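Local coordinates for protein beta-galactosidase (PDB 6Y2K) that probably hydrolyses terminal beta-D-galactosyl residues of beta-galactosides such as lactose, as a hexameric, cold-active member of glycoside hydrolase family 42, at residues 390-395 against 650-655; 337-342 against 618-623; 116-121 against 227-232; 52-57 against 122-127. One frame throughout, in Å; residues are numbered along the deposited sequence. Where two conformers were deposited one is given.

Interaction 1: residues 390-395 against 650-655; sequences KVLAES and VAIWKK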
# COMPACT_ATOMS: atom_id res chain seq x y z
N LYS A 390 -43.07 -22.36 -19.60
CA LYS A 390 -44.46 -22.86 -19.57
C LYS A 390 -45.24 -22.26 -18.39
O LYS A 390 -46.37 -21.82 -18.57
CB LYS A 390 -44.51 -24.38 -19.52
CG LYS A 390 -44.07 -25.03 -20.82
CD LYS A 390 -44.05 -26.54 -20.69
CE LYS A 390 -43.55 -27.21 -21.95
NZ LYS A 390 -43.11 -28.61 -21.67
N VAL A 391 -44.61 -22.22 -17.21
CA VAL A 391 -45.19 -21.58 -16.01
C VAL A 391 -45.50 -20.11 -16.27
O VAL A 391 -46.58 -19.62 -15.92
CB VAL A 391 -44.27 -21.74 -14.78
CG1 VAL A 391 -44.78 -20.92 -13.59
CG2 VAL A 391 -44.14 -23.20 -14.37
N LEU A 392 -44.56 -19.40 -16.90
CA LEU A 392 -44.74 -18.00 -17.22
C LEU A 392 -45.91 -17.81 -18.18
O LEU A 392 -46.78 -16.99 -17.93
CB LEU A 392 -43.47 -17.41 -17.85
CG LEU A 392 -43.17 -15.90 -17.76
CD1 LEU A 392 -42.45 -15.42 -19.02
CD2 LEU A 392 -44.35 -14.99 -17.45
N ALA A 393 -45.91 -18.57 -19.28
CA ALA A 393 -46.94 -18.47 -20.30
C ALA A 393 -48.34 -18.68 -19.70
O ALA A 393 -49.25 -17.90 -19.96
CB ALA A 393 -46.69 -19.47 -21.42
N GLU A 394 -48.48 -19.71 -18.87
CA GLU A 394 -49.75 -20.00 -18.21
C GLU A 394 -50.19 -18.88 -17.25
O GLU A 394 -51.36 -18.51 -17.24
CB GLU A 394 -49.71 -21.33 -17.46
CG GLU A 394 -51.01 -21.65 -16.74
CD GLU A 394 -51.17 -23.11 -16.37
OE1 GLU A 394 -50.17 -23.76 -15.98
OE2 GLU A 394 -52.32 -23.62 -16.45
N SER A 395 -49.25 -18.35 -16.47
CA SER A 395 -49.56 -17.27 -15.50
C SER A 395 -50.12 -16.02 -16.16
O SER A 395 -50.99 -15.37 -15.59
CB SER A 395 -48.32 -16.91 -14.67
OG SER A 395 -48.60 -15.82 -13.79
N VAL A 650 -32.54 -15.44 -11.12
CA VAL A 650 -33.51 -14.74 -11.94
C VAL A 650 -34.84 -14.72 -11.19
O VAL A 650 -35.22 -15.72 -10.59
CB VAL A 650 -33.74 -15.50 -13.28
CG1 VAL A 650 -34.73 -14.75 -14.17
CG2 VAL A 650 -32.42 -15.74 -14.01
N ALA A 651 -35.53 -13.58 -11.23
CA ALA A 651 -36.94 -13.52 -10.82
C ALA A 651 -37.76 -12.85 -11.91
O ALA A 651 -37.27 -11.94 -12.59
CB ALA A 651 -37.08 -12.79 -9.49
N ILE A 652 -39.00 -13.30 -12.06
CA ILE A 652 -39.91 -12.79 -13.08
C ILE A 652 -41.24 -12.41 -12.42
O ILE A 652 -41.83 -13.21 -11.70
CB ILE A 652 -40.16 -13.83 -14.21
CG1 ILE A 652 -38.80 -14.30 -14.78
CG2 ILE A 652 -41.05 -13.23 -15.30
CD1 ILE A 652 -38.89 -15.31 -15.88
N TRP A 653 -41.67 -11.17 -12.67
CA TRP A 653 -42.87 -10.58 -12.07
C TRP A 653 -43.81 -10.15 -13.20
O TRP A 653 -43.36 -9.84 -14.30
CB TRP A 653 -42.50 -9.34 -11.25
CG TRP A 653 -41.58 -9.55 -10.08
CD1 TRP A 653 -40.24 -9.88 -10.11
CD2 TRP A 653 -41.91 -9.41 -8.69
NE1 TRP A 653 -39.74 -9.97 -8.83
CE2 TRP A 653 -40.74 -9.69 -7.94
CE3 TRP A 653 -43.09 -9.08 -8.01
CZ2 TRP A 653 -40.72 -9.65 -6.55
CZ3 TRP A 653 -43.07 -9.04 -6.61
CH2 TRP A 653 -41.89 -9.32 -5.90
N LYS A 654 -45.11 -10.10 -12.90
CA LYS A 654 -46.10 -9.53 -13.81
C LYS A 654 -46.76 -8.31 -13.19
O LYS A 654 -47.07 -8.30 -11.99
CB LYS A 654 -47.16 -10.57 -14.23
CG LYS A 654 -47.98 -11.18 -13.10
CD LYS A 654 -48.96 -12.21 -13.67
CE LYS A 654 -49.77 -12.88 -12.57
NZ LYS A 654 -50.58 -14.03 -13.09
N LYS A 655 -46.95 -7.26 -13.99
CA LYS A 655 -47.61 -6.05 -13.53
C LYS A 655 -49.08 -6.34 -13.20
O LYS A 655 -49.71 -7.15 -13.87
CB LYS A 655 -47.52 -4.95 -14.59
CG LYS A 655 -46.10 -4.45 -14.81
CD LYS A 655 -46.06 -3.39 -15.89
CE LYS A 655 -44.64 -3.08 -16.31
NZ LYS A 655 -44.60 -2.05 -17.38
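The flat group at this contact is the main-chain carbonyl of Ser395: Lys654 NZ lies above its plane, 48° out of it, and makes a C=O...N angle of 123°. That hydrogen bond, NZ to Ser395 O at 2.9 Å, therefore comes in over the carbonyl rather than along a lone pair. The same ammonium group also bonds the serine hydroxyl, with Lys654 NZ 2.8 Å from Ser395 OG, so one residue offers it both a main-chain and a side-chain oxygen. The hydroxyl can serve because Ser395 OG stands anti to its own nitrogen (chi1 177°), beside the carbonyl carbon. Lys654 sends CG between its backbone N and carbonyl carbon and then runs fully extended, passing CE within 3.4 Å of Ser395 OG. Since Ser395 is the last residue of its helix, a positive group here would also be expected to interact favourably with the helix's negative C-terminal end. Toward the buried side the contact turns apolar, with Leu392 CG against Ile652 CG2 at 4.2 Å. Both of those side chains also touch Trp339 of helix 333-343, which fills in beside them. Helix 377-395, the last outer helix of the barrel, thus ends against strand 649-655, itself held between strands 618-623 and 636-640 of the C-terminal antiparallel sheet.

Interaction 2: residues 337-342 against 618-623; sequences WTWEAF and VIFAFN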
# COMPACT_ATOMS: atom_id res chain seq x y z
N TRP A 337 -28.26 -16.70 -18.12
CA TRP A 337 -27.99 -16.16 -19.46
C TRP A 337 -29.15 -16.38 -20.42
O TRP A 337 -29.40 -15.55 -21.29
CB TRP A 337 -26.70 -16.77 -20.06
CG TRP A 337 -25.45 -16.54 -19.25
CD1 TRP A 337 -25.12 -15.42 -18.54
CD2 TRP A 337 -24.35 -17.45 -19.10
NE1 TRP A 337 -23.89 -15.58 -17.95
CE2 TRP A 337 -23.40 -16.82 -18.27
CE3 TRP A 337 -24.09 -18.75 -19.58
CZ2 TRP A 337 -22.19 -17.43 -17.92
CZ3 TRP A 337 -22.89 -19.36 -19.22
CH2 TRP A 337 -21.94 -18.69 -18.40
N THR A 338 -29.83 -17.51 -20.26
CA THR A 338 -30.98 -17.85 -21.12
C THR A 338 -32.14 -16.89 -20.88
O THR A 338 -32.65 -16.30 -21.83
CB THR A 338 -31.41 -19.32 -20.91
OG1 THR A 338 -30.28 -20.19 -21.10
CG2 THR A 338 -32.50 -19.73 -21.91
N TRP A 339 -32.56 -16.73 -19.62
CA TRP A 339 -33.61 -15.75 -19.28
C TRP A 339 -33.21 -14.34 -19.66
O TRP A 339 -34.05 -13.56 -20.10
CB TRP A 339 -33.99 -15.80 -17.80
CG TRP A 339 -35.02 -16.83 -17.52
CD1 TRP A 339 -34.87 -17.95 -16.76
CD2 TRP A 339 -36.35 -16.85 -18.02
NE1 TRP A 339 -36.04 -18.67 -16.75
CE2 TRP A 339 -36.96 -18.02 -17.52
CE3 TRP A 339 -37.09 -16.00 -18.85
CZ2 TRP A 339 -38.29 -18.35 -17.82
CZ3 TRP A 339 -38.41 -16.34 -19.15
CH2 TRP A 339 -38.99 -17.50 -18.63
N GLU A 340 -31.93 -14.02 -19.48
CA GLU A 340 -31.39 -12.72 -19.89
C GLU A 340 -31.73 -12.48 -21.36
O GLU A 340 -32.35 -11.46 -21.69
CB GLU A 340 -29.87 -12.69 -19.65
CG GLU A 340 -29.12 -11.46 -20.13
CD GLU A 340 -27.64 -11.77 -20.31
OE1 GLU A 340 -27.27 -12.18 -21.43
OE2 GLU A 340 -26.87 -11.65 -19.33
N ALA A 341 -31.36 -13.42 -22.23
CA ALA A 341 -31.64 -13.27 -23.67
C ALA A 341 -33.15 -13.11 -23.94
O ALA A 341 -33.54 -12.23 -24.72
CB ALA A 341 -31.08 -14.44 -24.46
N PHE A 342 -33.98 -13.91 -23.27
CA PHE A 342 -35.45 -13.79 -23.41
C PHE A 342 -35.97 -12.41 -23.00
O PHE A 342 -36.85 -11.87 -23.66
CB PHE A 342 -36.19 -14.87 -22.61
CG PHE A 342 -35.99 -16.28 -23.12
CD1 PHE A 342 -35.67 -16.56 -24.45
CD2 PHE A 342 -36.20 -17.35 -22.26
CE1 PHE A 342 -35.50 -17.87 -24.88
CE2 PHE A 342 -36.07 -18.66 -22.69
CZ PHE A 342 -35.71 -18.92 -24.00
N VAL A 618 -44.41 -7.91 -18.32
CA VAL A 618 -43.49 -8.83 -17.62
C VAL A 618 -42.20 -8.07 -17.22
O VAL A 618 -41.65 -7.33 -18.04
CB VAL A 618 -43.15 -10.07 -18.47
CG1 VAL A 618 -42.26 -11.04 -17.71
CG2 VAL A 618 -44.43 -10.76 -18.93
N ILE A 619 -41.78 -8.26 -15.97
CA ILE A 619 -40.55 -7.66 -15.43
C ILE A 619 -39.56 -8.78 -15.16
O ILE A 619 -39.88 -9.73 -14.43
CB ILE A 619 -40.79 -6.92 -14.08
CG1 ILE A 619 -42.04 -6.04 -14.10
CG2 ILE A 619 -39.58 -6.07 -13.72
CD1 ILE A 619 -41.85 -4.75 -14.87
N PHE A 620 -38.36 -8.70 -15.74
CA PHE A 620 -37.32 -9.71 -15.54
C PHE A 620 -36.24 -9.09 -14.66
O PHE A 620 -35.75 -8.02 -14.99
CB PHE A 620 -36.69 -10.15 -16.87
CG PHE A 620 -37.68 -10.69 -17.89
CD1 PHE A 620 -38.43 -9.83 -18.68
CD2 PHE A 620 -37.83 -12.06 -18.09
CE1 PHE A 620 -39.34 -10.31 -19.63
CE2 PHE A 620 -38.73 -12.56 -19.04
CZ PHE A 620 -39.48 -11.68 -19.80
N ALA A 621 -35.89 -9.74 -13.56
CA ALA A 621 -34.83 -9.25 -12.68
C ALA A 621 -33.72 -10.29 -12.58
O ALA A 621 -34.00 -11.48 -12.53
CB ALA A 621 -35.38 -8.94 -11.30
N PHE A 622 -32.48 -9.80 -12.52
CA PHE A 622 -31.25 -10.61 -12.57
C PHE A 622 -30.25 -10.17 -11.51
O PHE A 622 -30.10 -8.98 -11.26
CB PHE A 622 -30.59 -10.47 -13.95
CG PHE A 622 -31.51 -10.81 -15.08
CD1 PHE A 622 -31.67 -12.13 -15.47
CD2 PHE A 622 -32.24 -9.82 -15.72
CE1 PHE A 622 -32.55 -12.45 -16.50
CE2 PHE A 622 -33.11 -10.13 -16.74
CZ PHE A 622 -33.26 -11.45 -17.13
N ASN A 623 -29.57 -11.13 -10.89
CA ASN A 623 -28.53 -10.82 -9.91
C ASN A 623 -27.24 -11.50 -10.36
O ASN A 623 -27.09 -12.71 -10.23
CB ASN A 623 -28.94 -11.30 -8.52
CG ASN A 623 -27.93 -10.96 -7.43
OD1 ASN A 623 -26.94 -10.26 -7.67
ND2 ASN A 623 -28.19 -11.44 -6.22
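Aromatic packing comes first: Trp339 CZ3 meets Phe620 CE2 at 3.8 Å, at the edge of the phenyl ring and in its plane, while the two side chains cross at about a right angle. Each ring also has a neighbour from its own segment over one face, toward the rim: Phe342 CD2 over Trp339, and Val618 CG1 3.4 Å above the Phe620 plane. The second kind of contact sets a ring against helix backbone. Phe622, its CG anti to the carbonyl carbon (chi1 -55°), brings CE1 to 3.4 Å from Glu340 N, with Trp339 O 3.7 Å from CZ and Trp339 CB 3.9 Å from CE1, both at the ring edge. An alanine here would withdraw the whole ring and would probably open a gap beside the backbone of Trp339 and Glu340. The polar ends turn to other partners: Trp339 NE1 bonds Glu388, and the carboxylate of Glu340 bonds Tyr624 and His299. The axes of segments 337-342 and 618-623 approach to 9.2 Å, their directions 144° apart, obliquely antiparallel. The result is a buried helix-on-sheet interface: the outer helix between the seventh and eighth TIM-barrel strands packs against the small C-terminal beta domain, as in GH42 enzymes.

Interaction 3: residues 116-121 against 227-232; sequences ECRRMV and VDILRE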
# COMPACT_ATOMS: atom_id res chain seq x y z
N GLU A 116 -16.96 -20.85 -56.21
CA GLU A 116 -17.06 -22.14 -55.52
C GLU A 116 -18.20 -22.15 -54.49
O GLU A 116 -18.91 -23.15 -54.36
CB GLU A 116 -15.75 -22.55 -54.83
CG GLU A 116 -14.58 -22.81 -55.78
CD GLU A 116 -14.57 -24.20 -56.41
OE1 GLU A 116 -15.62 -24.88 -56.43
OE2 GLU A 116 -13.50 -24.62 -56.90
N CYS A 117 -18.39 -21.03 -53.78
CA CYS A 117 -19.52 -20.89 -52.85
C CYS A 117 -20.86 -20.92 -53.58
O CYS A 117 -21.80 -21.55 -53.10
CB CYS A 117 -19.39 -19.61 -52.00
SG CYS A 117 -18.04 -19.66 -50.81
N ARG A 118 -20.94 -20.23 -54.72
CA ARG A 118 -22.15 -20.27 -55.55
C ARG A 118 -22.52 -21.71 -55.91
O ARG A 118 -23.68 -22.09 -55.80
CB ARG A 118 -21.98 -19.44 -56.83
CG ARG A 118 -23.31 -19.12 -57.54
CD ARG A 118 -23.08 -18.52 -58.92
NE ARG A 118 -22.16 -17.39 -58.87
CZ ARG A 118 -22.50 -16.18 -58.43
NH1 ARG A 118 -23.73 -15.95 -57.99
NH2 ARG A 118 -21.59 -15.22 -58.42
N ARG A 119 -21.52 -22.50 -56.31
CA ARG A 119 -21.72 -23.92 -56.67
C ARG A 119 -22.26 -24.74 -55.50
O ARG A 119 -23.27 -25.43 -55.64
CB ARG A 119 -20.42 -24.58 -57.16
CG ARG A 119 -20.64 -26.00 -57.69
CD ARG A 119 -19.35 -26.78 -57.98
NE ARG A 119 -18.53 -26.95 -56.79
CZ ARG A 119 -18.44 -28.06 -56.06
NH1 ARG A 119 -19.11 -29.16 -56.40
NH2 ARG A 119 -17.66 -28.05 -55.00
N MET A 120 -21.58 -24.67 -54.36
CA MET A 120 -21.95 -25.51 -53.21
C MET A 120 -23.27 -25.09 -52.57
O MET A 120 -24.08 -25.94 -52.21
CB MET A 120 -20.83 -25.53 -52.15
CG MET A 120 -21.21 -26.22 -50.84
SD MET A 120 -21.72 -27.94 -51.02
CE MET A 120 -20.15 -28.76 -51.22
N VAL A 121 -23.49 -23.78 -52.44
CA VAL A 121 -24.74 -23.29 -51.85
C VAL A 121 -25.93 -23.62 -52.75
O VAL A 121 -27.00 -23.97 -52.25
CB VAL A 121 -24.68 -21.79 -51.49
CG1 VAL A 121 -26.04 -21.29 -51.01
CG2 VAL A 121 -23.64 -21.56 -50.40
N VAL A 227 -27.58 -15.48 -49.94
CA VAL A 227 -28.97 -15.07 -49.70
C VAL A 227 -29.82 -15.18 -50.99
O VAL A 227 -30.95 -15.68 -50.94
CB VAL A 227 -29.04 -13.63 -49.12
CG1 VAL A 227 -30.46 -13.05 -49.20
CG2 VAL A 227 -28.54 -13.60 -47.69
N ASP A 228 -29.30 -14.69 -52.11
CA ASP A 228 -30.05 -14.73 -53.38
C ASP A 228 -30.41 -16.17 -53.78
O ASP A 228 -31.55 -16.43 -54.19
CB ASP A 228 -29.30 -14.03 -54.51
CG ASP A 228 -29.22 -12.52 -54.33
OD1 ASP A 228 -29.95 -11.92 -53.51
OD2 ASP A 228 -28.41 -11.91 -55.05
N ILE A 229 -29.45 -17.08 -53.63
CA ILE A 229 -29.68 -18.51 -53.90
C ILE A 229 -30.73 -19.10 -52.96
O ILE A 229 -31.61 -19.85 -53.41
CB ILE A 229 -28.37 -19.32 -53.78
CG1 ILE A 229 -27.38 -18.92 -54.88
CG2 ILE A 229 -28.64 -20.83 -53.86
CD1 ILE A 229 -25.94 -19.28 -54.57
N LEU A 230 -30.62 -18.78 -51.67
CA LEU A 230 -31.52 -19.31 -50.66
C LEU A 230 -32.94 -18.74 -50.78
O LEU A 230 -33.91 -19.48 -50.53
CB LEU A 230 -30.95 -19.12 -49.25
CG LEU A 230 -29.65 -19.90 -48.95
CD1 LEU A 230 -28.95 -19.37 -47.71
CD2 LEU A 230 -29.92 -21.39 -48.82
N ARG A 231 -33.08 -17.47 -51.17
CA ARG A 231 -34.40 -16.88 -51.47
C ARG A 231 -35.12 -17.61 -52.61
O ARG A 231 -36.33 -17.84 -52.54
CB ARG A 231 -34.30 -15.40 -51.88
CG ARG A 231 -33.91 -14.42 -50.78
CD ARG A 231 -34.82 -14.50 -49.58
NE ARG A 231 -34.48 -13.46 -48.60
CZ ARG A 231 -34.87 -13.47 -47.33
NH1 ARG A 231 -35.63 -14.46 -46.84
NH2 ARG A 231 -34.48 -12.48 -46.54
N GLU A 232 -34.36 -17.94 -53.66
CA GLU A 232 -34.90 -18.63 -54.84
C GLU A 232 -35.34 -20.06 -54.49
O GLU A 232 -36.48 -20.45 -54.78
CB GLU A 232 -33.85 -18.64 -55.96
CG GLU A 232 -34.18 -19.42 -57.23
CD GLU A 232 -35.42 -18.94 -57.97
OE1 GLU A 232 -35.92 -19.71 -58.83
OE2 GLU A 232 -35.89 -17.80 -57.73
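Segments 116-121 and 227-232 run nearly parallel, their axes 10.2 Å apart at closest and inclined by 20°, with Val121 facing Ile229. This is the packing of neighbouring outer helices in a TIM barrel, and each is the helix of a beta-alpha-beta crossover: 111-128 leads into the fourth strand, 205-233 into the fifth. No hydrogen bond joins the two segments; the contact is van der Waals packing, mostly of Ile229 with Val121, joined by Leu230. Ile229 does most of the work, and its two arms take different partners. The short arm, CG2, which is anti to the backbone N, meets Val121 CG1 at 3.9 Å. The long arm runs anti to the carbonyl carbon (chi1 -66°) and carries CD1 one turn back along the facing helix, to Arg118, where the methyl lies 4.0 Å from CG. Of the Arg118 side chain, CG makes this contact; in the conformer described its guanidinium turns to Glu115 of the same helix. Leu230 joins from the neighbouring position, its CG 4.4 Å from Val121 CG1, which therefore touches both residues of the pair. Ala125, a turn further along helix 111-128, continues the apolar seam against Ile229 and Leu230, while Leu239 of the fifth strand touches Leu230 from the barrel side. A bound glycerol, probably from the crystallisation liquor, sits about 3 Å from the Ile229 side chain. At the outer end of that side chain, CD1 rests 3.8 Å from Arg118 O, a carbonyl already hydrogen-bonded to Thr122 OG1.

Interaction 4: residues 52-57 against 122-127; sequences EWLDES and TMMAER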
# COMPACT_ATOMS: atom_id res chain seq x y z
N GLU A 52 -25.90 -38.70 -48.15
CA GLU A 52 -26.67 -39.70 -47.40
C GLU A 52 -26.72 -39.42 -45.89
O GLU A 52 -27.79 -39.52 -45.28
CB GLU A 52 -26.11 -41.10 -47.67
CG GLU A 52 -26.85 -42.25 -46.99
CD GLU A 52 -26.11 -43.57 -47.18
OE1 GLU A 52 -25.43 -44.01 -46.22
OE2 GLU A 52 -26.18 -44.14 -48.29
N TRP A 53 -25.57 -39.06 -45.30
CA TRP A 53 -25.49 -38.75 -43.86
C TRP A 53 -26.47 -37.65 -43.46
O TRP A 53 -27.16 -37.76 -42.44
CB TRP A 53 -24.05 -38.37 -43.45
CG TRP A 53 -23.58 -37.05 -44.00
CD1 TRP A 53 -23.09 -36.81 -45.25
CD2 TRP A 53 -23.61 -35.79 -43.33
NE1 TRP A 53 -22.81 -35.47 -45.40
CE2 TRP A 53 -23.11 -34.82 -44.23
CE3 TRP A 53 -24.00 -35.38 -42.05
CZ2 TRP A 53 -23.00 -33.47 -43.89
CZ3 TRP A 53 -23.89 -34.03 -41.71
CH2 TRP A 53 -23.39 -33.09 -42.63
N LEU A 54 -26.54 -36.60 -44.27
CA LEU A 54 -27.36 -35.44 -43.97
C LEU A 54 -28.83 -35.71 -44.28
O LEU A 54 -29.71 -35.30 -43.52
CB LEU A 54 -26.85 -34.23 -44.75
CG LEU A 54 -27.50 -32.87 -44.51
CD1 LEU A 54 -27.54 -32.52 -43.02
CD2 LEU A 54 -26.75 -31.80 -45.29
N ASP A 55 -29.09 -36.42 -45.38
CA ASP A 55 -30.45 -36.90 -45.71
C ASP A 55 -31.06 -37.65 -44.53
O ASP A 55 -32.21 -37.39 -44.15
CB ASP A 55 -30.44 -37.86 -46.92
CG ASP A 55 -29.97 -37.20 -48.22
OD1 ASP A 55 -30.11 -35.96 -48.39
OD2 ASP A 55 -29.44 -37.95 -49.08
N GLU A 56 -30.28 -38.56 -43.95
CA GLU A 56 -30.74 -39.38 -42.82
C GLU A 56 -30.87 -38.60 -41.52
O GLU A 56 -31.83 -38.80 -40.78
CB GLU A 56 -29.82 -40.58 -42.62
CG GLU A 56 -29.92 -41.58 -43.76
CD GLU A 56 -28.89 -42.69 -43.70
OE1 GLU A 56 -28.06 -42.75 -42.76
OE2 GLU A 56 -28.90 -43.51 -44.64
N SER A 57 -29.90 -37.73 -41.25
CA SER A 57 -29.91 -36.91 -40.03
C SER A 57 -31.12 -35.98 -39.98
O SER A 57 -31.80 -35.90 -38.96
CB SER A 57 -28.61 -36.10 -39.88
OG SER A 57 -28.67 -35.24 -38.76
N THR A 122 -25.75 -23.51 -54.06
CA THR A 122 -26.77 -23.93 -55.02
C THR A 122 -27.07 -25.43 -54.89
O THR A 122 -28.23 -25.82 -54.82
CB THR A 122 -26.39 -23.59 -56.47
OG1 THR A 122 -26.22 -22.17 -56.59
CG2 THR A 122 -27.49 -24.05 -57.45
N MET A 123 -26.02 -26.26 -54.85
CA MET A 123 -26.20 -27.70 -54.64
C MET A 123 -27.03 -28.00 -53.39
O MET A 123 -27.99 -28.77 -53.45
CB MET A 123 -24.86 -28.43 -54.53
CG MET A 123 -24.17 -28.74 -55.84
SD MET A 123 -22.87 -29.99 -55.60
CE MET A 123 -21.71 -29.09 -54.60
N MET A 124 -26.64 -27.39 -52.26
CA MET A 124 -27.34 -27.61 -50.97
C MET A 124 -28.77 -27.10 -50.96
O MET A 124 -29.66 -27.78 -50.47
CB MET A 124 -26.61 -26.92 -49.82
CG MET A 124 -25.66 -27.80 -49.05
SD MET A 124 -25.14 -27.01 -47.52
CE MET A 124 -25.92 -27.95 -46.21
N ALA A 125 -28.95 -25.87 -51.45
CA ALA A 125 -30.27 -25.24 -51.50
C ALA A 125 -31.26 -25.98 -52.42
O ALA A 125 -32.46 -26.02 -52.13
CB ALA A 125 -30.13 -23.80 -51.95
N GLU A 126 -30.76 -26.53 -53.53
CA GLU A 126 -31.60 -27.32 -54.43
C GLU A 126 -32.02 -28.63 -53.76
O GLU A 126 -33.19 -29.01 -53.82
CB GLU A 126 -30.93 -27.51 -55.80
CG GLU A 126 -30.98 -26.23 -56.62
CD GLU A 126 -30.17 -26.25 -57.91
OE1 GLU A 126 -29.20 -27.04 -58.02
OE2 GLU A 126 -30.49 -25.45 -58.81
N ARG A 127 -31.09 -29.29 -53.08
CA ARG A 127 -31.40 -30.56 -52.41
C ARG A 127 -32.32 -30.40 -51.18
O ARG A 127 -33.23 -31.22 -50.99
CB ARG A 127 -30.12 -31.30 -52.00
CG ARG A 127 -30.38 -32.73 -51.51
CD ARG A 127 -29.11 -33.57 -51.43
NE ARG A 127 -29.42 -34.99 -51.22
CZ ARG A 127 -29.78 -35.86 -52.17
NH1 ARG A 127 -29.89 -35.50 -53.44
NH2 ARG A 127 -30.05 -37.13 -51.85
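Arg127 reaches across to Asp55 from an exposed position on its helix. From CB the chain leaves with CG anti to the backbone N (chi1 -170°) and stays extended as far as NE. CD comes 4.0 Å from Asp55 OD1; NE then gives its N-H to that same OD1 at 3.1 Å, on the syn lone pair. CZ sits 3.7 Å from Asp55 OD2, and at the tip NH2 bonds this OD2 at 3.0 Å, nearly straight (168°), approaching on the syn side but tilted out of the carboxylate plane. Two nitrogens thus hold two oxygens side-on in a bidentate salt bridge, with carboxylate and guanidinium planes turned 40° apart. A further hydrogen bond ties Asp55 OD1 to Tyr128 OH. An asparagine in place of Asp55 would remove the negative charge and would probably leave the guanidinium of Arg127 with one acceptor and without its salt-bridge partner. Deeper in, Leu54 CD2 meets Met124 CE at 4.0 Å, the side chains crossing at about a right angle. Trp51, just before helix 52-63, touches both Met124 and Arg127 of helix 111-128, the next outer helix of the barrel, whose other flank meets helix 205-233.

Overall arrangement
From the N terminus, interaction 4 opens first, at 52-57. Interaction 3 opens at 116-121 before 122-127 closes interaction 4, and 227-232 then closes interaction 3, so these two loops cross on helix 111-128 and link three successive outer helices of the barrel. Both are complete before interaction 2 opens at 337-342 and interaction 1 at 390-395. These stay open through the region containing the trimerisation domain and close in the same order, at 618-623 and 650-655, crossing in turn. They bind the last two barrel helices to neighbouring strands of the C-terminal sheet. The two pairs stand apart, with centres about 37 to 42 Å from one another.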